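Local coordinates for transcriptional regulator, MarR family (Methanosarcina mazei, PDB 3S2W), which probably binds DNA as a winged helix-turn-helix transcription factor of the MarR family and regulates transcription, at residues E44-G49 / K115-D120; F53-R58 / G79-A84. One frame throughout, in Å; residues are numbered along the deposited sequence.

Contact 1: residues E44-G49 / K115-D120; sequences EPYGIG and KKLEPD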
loop_
_atom_site.group_PDB
_atom_site.type_symbol
_atom_site.label_atom_id
_atom_site.label_comp_id
_atom_site.label_asym_id
_atom_site.label_seq_id
_atom_site.Cartn_x
_atom_site.Cartn_y
_atom_site.Cartn_z
ATOM N N GLU A 44 18.186 2.664 -2.368
ATOM C CA GLU A 44 18.883 3.200 -3.543
ATOM C C GLU A 44 20.364 2.809 -3.574
ATOM O O GLU A 44 20.849 2.372 -4.601
ATOM C CB GLU A 44 18.803 4.710 -3.565
ATOM C CG GLU A 44 18.045 5.361 -4.702
ATOM C CD GLU A 44 17.654 6.808 -4.345
ATOM O OE1 GLU A 44 18.544 7.697 -4.288
ATOM O OE2 GLU A 44 16.452 7.046 -4.076
ATOM N N PRO A 45 21.085 2.991 -2.451
ATOM C CA PRO A 45 22.531 2.745 -2.502
ATOM C C PRO A 45 22.886 1.328 -2.934
ATOM O O PRO A 45 24.008 1.110 -3.372
ATOM C CB PRO A 45 22.985 3.012 -1.066
ATOM C CG PRO A 45 21.982 4.031 -0.551
ATOM C CD PRO A 45 20.675 3.663 -1.201
ATOM N N TYR A 46 21.943 0.396 -2.831
ATOM C CA TYR A 46 22.140 -0.972 -3.314
ATOM C C TYR A 46 21.614 -1.131 -4.732
ATOM O O TYR A 46 21.572 -2.233 -5.267
ATOM C CB TYR A 46 21.470 -1.992 -2.388
ATOM C CG TYR A 46 21.799 -1.763 -0.936
ATOM C CD1 TYR A 46 20.955 -1.015 -0.112
ATOM C CD2 TYR A 46 22.962 -2.262 -0.392
ATOM C CE1 TYR A 46 21.271 -0.782 1.214
ATOM C CE2 TYR A 46 23.285 -2.041 0.933
ATOM C CZ TYR A 46 22.444 -1.299 1.731
ATOM O OH TYR A 46 22.797 -1.098 3.046
ATOM N N GLY A 47 21.210 -0.028 -5.340
ATOM C CA GLY A 47 20.662 -0.055 -6.682
ATOM C C GLY A 47 19.375 -0.851 -6.774
ATOM O O GLY A 47 19.164 -1.575 -7.735
ATOM N N ILE A 48 18.512 -0.701 -5.776
ATOM C CA ILE A 48 17.276 -1.482 -5.684
ATOM C C ILE A 48 16.076 -0.541 -5.556
ATOM O O ILE A 48 16.070 0.353 -4.718
ATOM C CB ILE A 48 17.308 -2.403 -4.438
ATOM C CG1 ILE A 48 18.509 -3.330 -4.491
ATOM C CG2 ILE A 48 16.106 -3.286 -4.365
ATOM C CD1 ILE A 48 18.617 -4.206 -3.264
ATOM N N GLY A 49 15.068 -0.739 -6.390
ATOM C CA GLY A 49 13.844 0.019 -6.273
ATOM C C GLY A 49 12.937 -0.561 -5.196
ATOM O O GLY A 49 13.009 -1.756 -4.880
ATOM N N LYS A 115 22.230 -12.802 -0.397
ATOM C CA LYS A 115 22.136 -13.322 0.962
ATOM C C LYS A 115 22.829 -12.362 1.910
ATOM O O LYS A 115 22.306 -12.051 2.982
ATOM C CB LYS A 115 22.681 -14.750 1.098
ATOM C CG LYS A 115 21.761 -15.814 0.525
ATOM C CD LYS A 115 22.456 -17.166 0.367
ATOM C CE LYS A 115 22.401 -17.998 1.645
ATOM N NZ LYS A 115 23.061 -19.335 1.493
ATOM N N LYS A 116 23.987 -11.861 1.499
ATOM C CA LYS A 116 24.725 -10.924 2.331
ATOM C C LYS A 116 24.028 -9.569 2.507
ATOM O O LYS A 116 24.433 -8.762 3.343
ATOM C CB LYS A 116 26.164 -10.762 1.839
ATOM C CG LYS A 116 27.005 -12.024 2.067
ATOM C CD LYS A 116 28.465 -11.707 2.372
ATOM C CE LYS A 116 29.173 -12.903 3.009
ATOM N NZ LYS A 116 30.578 -12.558 3.383
ATOM N N LEU A 117 22.969 -9.328 1.740
ATOM C CA LEU A 117 22.271 -8.054 1.825
ATOM C C LEU A 117 21.290 -8.027 2.985
ATOM O O LEU A 117 20.943 -6.958 3.477
ATOM C CB LEU A 117 21.527 -7.761 0.534
ATOM C CG LEU A 117 21.587 -6.264 0.256
ATOM C CD1 LEU A 117 23.040 -5.838 0.330
ATOM C CD2 LEU A 117 20.994 -5.912 -1.088
ATOM N N GLU A 118 20.886 -9.216 3.429
ATOM C CA GLU A 118 19.775 -9.406 4.370
ATOM C C GLU A 118 19.811 -8.606 5.676
ATOM O O GLU A 118 18.797 -8.057 6.073
ATOM C CB GLU A 118 19.578 -10.898 4.675
ATOM C CG GLU A 118 18.265 -11.204 5.333
ATOM C CD GLU A 118 18.157 -12.660 5.792
ATOM O OE1 GLU A 118 17.212 -12.958 6.541
ATOM O OE2 GLU A 118 19.006 -13.505 5.423
ATOM N N PRO A 119 20.968 -8.562 6.366
ATOM C CA PRO A 119 21.065 -7.758 7.591
ATOM C C PRO A 119 20.732 -6.295 7.319
ATOM O O PRO A 119 20.127 -5.619 8.160
ATOM C CB PRO A 119 22.553 -7.868 7.974
ATOM C CG PRO A 119 23.019 -9.119 7.338
ATOM C CD PRO A 119 22.227 -9.270 6.066
ATOM N N ASP A 120 21.135 -5.807 6.151
ATOM C CA ASP A 120 20.879 -4.419 5.773
ATOM C C ASP A 120 19.377 -4.179 5.496
ATOM O O ASP A 120 18.798 -3.208 5.974
ATOM C CB ASP A 120 21.723 -4.028 4.558
ATOM C CG ASP A 120 23.209 -4.384 4.725
ATOM O OD1 ASP A 120 23.577 -5.580 4.518
ATOM O OD2 ASP A 120 24.002 -3.459 5.047
#
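Tyr46 and Leu117 have the nearest pair of CA atoms across the two segments, 8.8 Å apart, and side chains bridge the distance. Residues 44-46 form a short 3-10 turn in the loop that follows helix 23-43, while 115-120 belong to helix 112-133, which is kinked at Pro119, whose ring nitrogen has no hydrogen to donate; Asp120 N makes a weak bond to Leu117 O in place of the regular helical one. In this winged helix-turn-helix protein of the MarR family, the contact joins the loop that leads into the DNA-binding lobe to the long helix that leaves it.

Leu117 is shared between two partners, one for each methyl. Its CD1 lies obliquely against the Tyr46 ring, 3.6 Å from CD2 of the tyrosine; its CD2 meets CD1 of Ile48 tip to tip, also at 3.6 Å. Ile48 reaches this far because CG1 stands anti to the carbonyl carbon (chi1 -58°) and CD1 continues in an extended chain (chi2 177°). Tyr93 touches both Leu117 and Ile48, and its hydroxyl is hydrogen-bonded to the carbonyl oxygen of Tyr46.

At its more exposed side polar groups come in. The phenol of Tyr46 passes Asp120 at about a right angle, with ring and carboxylate planes 60° apart. The methylene of Asp120 takes part as well: CB sits 4.0 Å from CZ of Tyr46, and OD2 lies 3.3 Å from the tyrosine OH.

Contact 2: residues F53-R58 / G79-A84; sequences FPFLMR and GTTARA. With SO4 (sulfate ion), chain J.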
loop_
_atom_site.group_PDB
_atom_site.type_symbol
_atom_site.label_atom_id
_atom_site.label_comp_id
_atom_site.label_asym_id
_atom_site.label_seq_id
_atom_site.Cartn_x
_atom_site.Cartn_y
_atom_site.Cartn_z
ATOM N N PHE A 53 11.728 -4.584 -3.251
ATOM C CA PHE A 53 11.931 -4.871 -1.843
ATOM C C PHE A 53 11.062 -6.022 -1.318
ATOM O O PHE A 53 11.559 -6.892 -0.606
ATOM C CB PHE A 53 11.649 -3.623 -1.038
ATOM C CG PHE A 53 12.045 -3.729 0.385
ATOM C CD1 PHE A 53 11.083 -3.766 1.385
ATOM C CD2 PHE A 53 13.388 -3.781 0.740
ATOM C CE1 PHE A 53 11.465 -3.862 2.721
ATOM C CE2 PHE A 53 13.767 -3.865 2.064
ATOM C CZ PHE A 53 12.810 -3.896 3.055
ATOM N N PRO A 54 9.762 -6.030 -1.672
ATOM C CA PRO A 54 8.833 -7.046 -1.171
ATOM C C PRO A 54 9.259 -8.456 -1.613
ATOM O O PRO A 54 9.249 -9.345 -0.763
ATOM C CB PRO A 54 7.497 -6.656 -1.812
ATOM C CG PRO A 54 7.678 -5.300 -2.310
ATOM C CD PRO A 54 9.119 -5.169 -2.673
ATOM N N PHE A 55 9.645 -8.642 -2.885
ATOM C CA PHE A 55 10.233 -9.918 -3.370
ATOM C C PHE A 55 11.495 -10.316 -2.612
ATOM O O PHE A 55 11.591 -11.409 -2.071
ATOM C CB PHE A 55 10.523 -9.881 -4.893
ATOM C CG PHE A 55 9.289 -9.650 -5.729
ATOM C CD1 PHE A 55 8.445 -10.708 -6.048
ATOM C CD2 PHE A 55 8.946 -8.360 -6.152
ATOM C CE1 PHE A 55 7.297 -10.503 -6.774
ATOM C CE2 PHE A 55 7.791 -8.146 -6.892
ATOM C CZ PHE A 55 6.963 -9.218 -7.202
ATOM N N LEU A 56 12.476 -9.433 -2.571
ATOM C CA LEU A 56 13.661 -9.736 -1.790
ATOM C C LEU A 56 13.276 -10.218 -0.375
ATOM O O LEU A 56 13.749 -11.262 0.063
ATOM C CB LEU A 56 14.583 -8.528 -1.750
ATOM C CG LEU A 56 16.075 -8.824 -1.702
ATOM C CD1 LEU A 56 16.496 -9.763 -2.832
ATOM C CD2 LEU A 56 16.878 -7.524 -1.742
HETATM N N MSE A 57 12.399 -9.489 0.319
HETATM C CA MSE A 57 12.039 -9.837 1.695
HETATM C C MSE A 57 11.375 -11.213 1.779
HETATM O O MSE A 57 11.558 -11.945 2.748
HETATM C CB MSE A 57 11.126 -8.766 2.333
HETATM C CG MSE A 57 11.816 -7.411 2.608
HETATM SE SE MSE A 57 13.418 -7.541 3.768
HETATM C CE MSE A 57 12.564 -7.785 5.509
ATOM N N ARG A 58 10.608 -11.563 0.756
ATOM C CA ARG A 58 9.976 -12.876 0.696
ATOM C C ARG A 58 10.994 -14.009 0.511
ATOM O O ARG A 58 10.911 -15.038 1.181
ATOM C CB ARG A 58 8.937 -12.903 -0.425
ATOM C CG ARG A 58 8.049 -14.129 -0.417
ATOM C CD ARG A 58 7.337 -14.278 0.900
ATOM N NE ARG A 58 7.055 -15.678 1.178
ATOM C CZ ARG A 58 5.837 -16.197 1.257
ATOM N NH1 ARG A 58 4.765 -15.431 1.099
ATOM N NH2 ARG A 58 5.702 -17.490 1.507
ATOM N N GLY A 79 3.221 -9.334 -14.653
ATOM C CA GLY A 79 4.041 -8.428 -15.436
ATOM C C GLY A 79 4.863 -7.502 -14.566
ATOM O O GLY A 79 5.993 -7.173 -14.903
ATOM N N THR A 80 4.295 -7.079 -13.443
ATOM C CA THR A 80 5.046 -6.318 -12.456
ATOM C C THR A 80 6.097 -7.226 -11.795
ATOM O O THR A 80 7.266 -6.846 -11.645
ATOM C CB THR A 80 4.105 -5.682 -11.399
ATOM O OG1 THR A 80 3.176 -4.817 -12.060
ATOM C CG2 THR A 80 4.889 -4.877 -10.377
ATOM N N THR A 81 5.672 -8.432 -11.426
ATOM C CA THR A 81 6.580 -9.454 -10.902
ATOM C C THR A 81 7.771 -9.705 -11.829
ATOM O O THR A 81 8.914 -9.696 -11.389
ATOM C CB THR A 81 5.824 -10.748 -10.622
ATOM O OG1 THR A 81 5.014 -10.552 -9.460
ATOM C CG2 THR A 81 6.782 -11.929 -10.394
ATOM N N ALA A 82 7.500 -9.890 -13.115
ATOM C CA ALA A 82 8.550 -10.187 -14.083
ATOM C C ALA A 82 9.618 -9.091 -14.138
ATOM O O ALA A 82 10.822 -9.382 -14.124
ATOM C CB ALA A 82 7.947 -10.435 -15.467
ATOM N N ARG A 83 9.170 -7.840 -14.167
ATOM C CA ARG A 83 10.076 -6.686 -14.156
ATOM C C ARG A 83 10.867 -6.543 -12.854
ATOM O O ARG A 83 12.074 -6.254 -12.869
ATOM C CB ARG A 83 9.324 -5.390 -14.469
ATOM C CG ARG A 83 9.193 -5.118 -15.957
ATOM C CD ARG A 83 8.239 -3.970 -16.240
ATOM N NE ARG A 83 6.906 -4.452 -16.596
ATOM C CZ ARG A 83 5.787 -4.112 -15.960
ATOM N NH1 ARG A 83 5.836 -3.277 -14.928
ATOM N NH2 ARG A 83 4.621 -4.607 -16.353
ATOM N N ALA A 84 10.192 -6.761 -11.732
ATOM C CA ALA A 84 10.874 -6.732 -10.459
ATOM C C ALA A 84 11.960 -7.803 -10.432
ATOM O O ALA A 84 13.133 -7.494 -10.203
ATOM C CB ALA A 84 9.882 -6.910 -9.288
HETATM S S SO4 J . 2.143 -6.087 -18.620
HETATM O O1 SO4 J . 1.303 -7.024 -19.366
HETATM O O2 SO4 J . 3.543 -6.469 -18.796
HETATM O O3 SO4 J . 1.948 -4.728 -19.128
HETATM O O4 SO4 J . 1.796 -6.133 -17.197
#
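Phe55 makes every direct side-chain contact here between residues 53-58 and 79-84, and one part of it is purely apolar. Its ring meets the CB of Ala84 obliquely, with CE2 of the phenylalanine 3.4 Å from that methyl. With CG anti to the carbonyl carbon (chi1 -60°), the ring extends across to the neighbouring helix, where Ile85 and Leu88 also pack on it; Leu74 and Ile76 add further apolar cover.

The second kind of contact sets a polar atom against the ring's edge. Thr81 OG1 lies near the ring plane, 3.3 Å from CZ of Phe55, and the two side chains cross at about a right angle. The same hydroxyl is hydrogen-bonded to the backbone O of Asp77, so this buried group has its partner in the residue just before helix 78-90. In the winged helix-turn-helix fold of MarR proteins, helix 78-90 corresponds to the recognition helix, which in relatives enters the major groove, and Phe55 is part of the core beneath it. Were Phe55 replaced by an alanine, a gap would probably open between the two helices, and Ala84 and Thr81 would lose the ring they share.

Ionic chemistry appears away from this core. Arg83 NH2 donates a weak bond, 3.3 Å long at 155°, to O2 of a sulfate that probably came from the crystallisation liquor. The anion lies at the guanidinium edge, and Gly79 O stands 3.1 Å above the plane of the Arg83 guanidinium, displaced toward its margin.

Helix 53-61 is the common element: contact 2 uses it directly, whereas contact 1 reaches it through Ile48, whose CD1 lies 4.0 Å from CD2 of Leu56. Their centres are 14 Å apart, and along the chain residues 53-58 and 79-84 both fall between the two segments of contact 1. Contact 2 is the more buried, two helices of the DNA-binding lobe meeting over one aromatic ring. Contact 1 lies farther from the centre of the chain and ties a loop to a helix, grading from aliphatic packing into a phenol and carboxylate at its partly exposed side. In contact 2 the charged group instead sits on the outer side of its helix, beside an anion.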